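Local atomic coordinates of methylxanthine N3-demethylase NdmB (PDB entry 6ICL), a protein that catalyses the N3-demethylation of theobromine and related methylxanthines with NADH and O2 in bacterial caffeine degradation, releasing formaldehyde. Residues T193-F198 against D208-S213. Residues are numbered along the deposited sequence; the frame is centred on the assembly and turned at random.
Sequences TDFSHF and DPFFAS. With FE (Fe (III) ion), chain C.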
ATOM      1  N   THR A 193      20.440  12.591 -28.661  1.00 38.26           N
ATOM      2  CA  THR A 193      21.203  13.283 -29.691  1.00 39.67           C
ATOM      3  C   THR A 193      20.447  14.476 -30.275  1.00 42.29           C
ATOM      4  O   THR A 193      20.785  14.936 -31.368  1.00 44.22           O
ATOM      5  CB  THR A 193      21.583  12.309 -30.812  1.00 35.43           C
ATOM      6  OG1 THR A 193      20.397  11.749 -31.377  1.00 39.57           O
ATOM      7  CG2 THR A 193      22.482  11.166 -30.299  1.00 34.97           C
ATOM      8  N   ASP A 194      19.433  14.981 -29.585  1.00 43.27           N
ATOM      9  CA  ASP A 194      18.586  16.042 -30.114  1.00 42.77           C
ATOM     10  C   ASP A 194      18.643  17.267 -29.214  1.00 45.50           C
ATOM     11  O   ASP A 194      18.485  17.149 -27.992  1.00 41.49           O
ATOM     12  CB  ASP A 194      17.137  15.573 -30.242  1.00 43.03           C
ATOM     13  CG  ASP A 194      16.194  16.714 -30.544  1.00 44.50           C
ATOM     14  OD1 ASP A 194      16.263  17.217 -31.677  1.00 49.81           O
ATOM     15  OD2 ASP A 194      15.400  17.123 -29.662  1.00 43.29           O
ATOM     16  N   PHE A 195      18.843  18.446 -29.818  1.00 42.42           N
ATOM     17  CA  PHE A 195      18.829  19.709 -29.080  1.00 43.07           C
ATOM     18  C   PHE A 195      17.530  20.480 -29.218  1.00 43.42           C
ATOM     19  O   PHE A 195      17.225  21.313 -28.355  1.00 41.80           O
ATOM     20  CB  PHE A 195      19.967  20.627 -29.554  1.00 49.53           C
ATOM     21  CG  PHE A 195      21.279  20.364 -28.890  1.00 44.74           C
ATOM     22  CD1 PHE A 195      21.611  21.008 -27.714  1.00 51.66           C
ATOM     23  CD2 PHE A 195      22.183  19.482 -29.444  1.00 49.22           C
ATOM     24  CE1 PHE A 195      22.830  20.768 -27.093  1.00 46.57           C
ATOM     25  CE2 PHE A 195      23.406  19.236 -28.827  1.00 50.03           C
ATOM     26  CZ  PHE A 195      23.725  19.887 -27.648  1.00 48.40           C
ATOM     27  N   SER A 196      16.759  20.243 -30.277  1.00 42.21           N
ATOM     28  CA  SER A 196      15.586  21.080 -30.489  1.00 40.75           C
ATOM     29  C   SER A 196      14.510  20.894 -29.424  1.00 46.83           C
ATOM     30  O   SER A 196      13.589  21.713 -29.367  1.00 41.59           O
ATOM     31  CB  SER A 196      14.998  20.815 -31.869  1.00 43.24           C
ATOM     32  OG  SER A 196      14.536  19.494 -31.969  1.00 49.83           O
ATOM     33  N   HIS A 197      14.597  19.872 -28.561  1.00 40.07           N
ATOM     34  CA  HIS A 197      13.590  19.744 -27.512  1.00 39.27           C
ATOM     35  C   HIS A 197      13.928  20.506 -26.231  1.00 41.10           C
ATOM     36  O   HIS A 197      13.072  20.568 -25.338  1.00 40.56           O
ATOM     37  CB  HIS A 197      13.339  18.261 -27.172  1.00 37.71           C
ATOM     38  CG  HIS A 197      14.425  17.624 -26.356  1.00 40.37           C
ATOM     39  ND1 HIS A 197      15.531  17.030 -26.925  1.00 40.33           N
ATOM     40  CD2 HIS A 197      14.559  17.467 -25.017  1.00 39.50           C
ATOM     41  CE1 HIS A 197      16.309  16.549 -25.969  1.00 42.68           C
ATOM     42  NE2 HIS A 197      15.741  16.802 -24.802  1.00 42.24           N
ATOM     43  N   PHE A 198      15.139  21.088 -26.108  1.00 41.37           N
ATOM     44  CA  PHE A 198      15.536  21.729 -24.846  1.00 38.68           C
ATOM     45  C   PHE A 198      14.566  22.830 -24.431  1.00 44.05           C
ATOM     46  O   PHE A 198      14.235  22.957 -23.243  1.00 40.46           O
ATOM     47  CB  PHE A 198      16.945  22.324 -24.940  1.00 45.88           C
ATOM     48  CG  PHE A 198      18.043  21.318 -24.828  1.00 44.74           C
ATOM     49  CD1 PHE A 198      17.825  19.983 -25.152  1.00 43.42           C
ATOM     50  CD2 PHE A 198      19.303  21.702 -24.397  1.00 47.31           C
ATOM     51  CE1 PHE A 198      18.847  19.045 -25.050  1.00 44.20           C
ATOM     52  CE2 PHE A 198      20.319  20.780 -24.304  1.00 44.25           C
ATOM     53  CZ  PHE A 198      20.090  19.444 -24.638  1.00 45.51           C
ATOM     54  N   ASP A 208      19.802  26.020 -24.575  1.00 62.47           N
ATOM     55  CA  ASP A 208      19.906  25.530 -25.946  1.00 66.35           C
ATOM     56  C   ASP A 208      20.883  26.407 -26.716  1.00 70.29           C
ATOM     57  O   ASP A 208      20.579  27.581 -26.980  1.00 72.73           O
ATOM     58  CB  ASP A 208      18.542  25.514 -26.631  1.00 62.60           C
ATOM     59  CG  ASP A 208      18.593  24.918 -28.040  1.00 66.04           C
ATOM     60  OD1 ASP A 208      19.666  24.428 -28.465  1.00 63.94           O
ATOM     61  OD2 ASP A 208      17.549  24.926 -28.728  1.00 70.73           O
ATOM     62  N   PRO A 209      22.058  25.897 -27.105  1.00 70.94           N
ATOM     63  CA  PRO A 209      23.013  26.714 -27.859  1.00 76.24           C
ATOM     64  C   PRO A 209      22.701  26.852 -29.344  1.00 74.50           C
ATOM     65  O   PRO A 209      23.487  27.486 -30.058  1.00 77.24           O
ATOM     66  CB  PRO A 209      24.337  25.966 -27.648  1.00 72.25           C
ATOM     67  CG  PRO A 209      23.923  24.541 -27.485  1.00 72.00           C
ATOM     68  CD  PRO A 209      22.592  24.563 -26.778  1.00 65.79           C
ATOM     69  N   PHE A 210      21.585  26.293 -29.832  1.00 71.27           N
ATOM     70  CA  PHE A 210      21.269  26.332 -31.257  1.00 72.97           C
ATOM     71  C   PHE A 210      19.825  26.741 -31.544  1.00 78.05           C
ATOM     72  O   PHE A 210      19.329  26.451 -32.641  1.00 81.58           O
ATOM     73  CB  PHE A 210      21.505  24.970 -31.924  1.00 71.11           C
ATOM     74  CG  PHE A 210      22.841  24.342 -31.636  1.00 73.77           C
ATOM     75  CD1 PHE A 210      22.951  23.320 -30.699  1.00 66.66           C
ATOM     76  CD2 PHE A 210      23.977  24.734 -32.330  1.00 72.56           C
ATOM     77  CE1 PHE A 210      24.180  22.711 -30.450  1.00 63.48           C
ATOM     78  CE2 PHE A 210      25.202  24.130 -32.088  1.00 69.79           C
ATOM     79  CZ  PHE A 210      25.308  23.121 -31.143  1.00 67.68           C
ATOM     80  N   PHE A 211      19.117  27.368 -30.604  1.00 74.81           N
ATOM     81  CA  PHE A 211      17.672  27.489 -30.788  1.00 79.32           C
ATOM     82  C   PHE A 211      17.346  28.360 -31.996  1.00 80.76           C
ATOM     83  O   PHE A 211      17.930  29.436 -32.177  1.00 79.17           O
ATOM     84  CB  PHE A 211      16.975  28.049 -29.550  1.00 75.96           C
ATOM     85  CG  PHE A 211      15.457  28.029 -29.663  1.00 76.93           C
ATOM     86  CD1 PHE A 211      14.776  26.825 -29.849  1.00 66.85           C
ATOM     87  CD2 PHE A 211      14.720  29.208 -29.604  1.00 76.85           C
ATOM     88  CE1 PHE A 211      13.389  26.797 -29.956  1.00 66.02           C
ATOM     89  CE2 PHE A 211      13.332  29.189 -29.708  1.00 76.52           C
ATOM     90  CZ  PHE A 211      12.664  27.982 -29.882  1.00 69.08           C
ATOM     91  N   ALA A 212      16.410  27.874 -32.820  1.00 78.59           N
ATOM     92  CA  ALA A 212      15.947  28.504 -34.054  1.00 82.15           C
ATOM     93  C   ALA A 212      17.054  28.631 -35.102  1.00 87.08           C
ATOM     94  O   ALA A 212      16.824  29.222 -36.171  1.00 85.37           O
ATOM     95  CB  ALA A 212      15.302  29.875 -33.783  1.00 80.05           C
ATOM     96  N   SER A 213      18.242  28.087 -34.821  1.00 87.27           N
ATOM     97  CA  SER A 213      19.349  27.976 -35.762  1.00 84.98           C
ATOM     98  C   SER A 213      19.265  26.654 -36.522  1.00 85.28           C
ATOM     99  O   SER A 213      18.644  25.688 -36.068  1.00 84.50           O
ATOM    100  CB  SER A 213      20.696  28.066 -35.032  1.00 81.53           C
ATOM    101  OG  SER A 213      20.723  29.127 -34.089  1.00 87.91           O
TER
HETATM  102 FE    FE C 401      16.461  15.997 -22.993  1.00 32.65          FE
HETATM  103  O   HOH W   1      15.190  23.972 -27.888  1.00 45.50           O
HETATM  104  O   HOH W   2      18.453  15.460 -23.231  1.00 39.71           O
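Asp208 OD1 closes an Asx turn: Phe210 N donates to it over 3.0 Å, approaching from well above the carboxylate plane. A water lies 2.7 Å from Asp208 OD2 and may also reach Ser196 O weakly. No direct hydrogen bond crosses the contact; the Asp208 carboxylate lies beside the backbone and CB of Phe195, OD2 3.6 Å from Phe195 O, and the remaining contacts are mostly apolar. At their centre, the torsion that sets Phe195 CG beside its backbone N (chi1 -85°) turns the ring toward 208-213. Phe210 drives its CD1–CE1 edge onto one face of that ring, CE1 sitting over the centre, in a T-shaped stack with centroids 5.0 Å apart and planes at 78°. Pro209 CD meets Phe195 CD1 at 3.8 Å, while Phe198 CB packs on Asp208 CB. Phe248 and Leu230 of the neighbouring sheet also meet the Phe195 ring. Cut back to an alanine, Phe195 would probably leave the Phe210 edge and Pro209 CD without the ring they pack on, opening a gap between the loops. On the side of 193-198 turned away from 208-213, His197 ND1 donates to Asp194 OD2 (2.7 Å) in the imidazole plane, fixing the ring's rotation as His197 NE2 binds the iron at 2.1 Å. Loop 193-198 thus carries one ligand, alongside His202 and Asp314, of the two-histidine, one-carboxylate iron site characteristic of Rieske oxygenases, while its other side packs on 208-213.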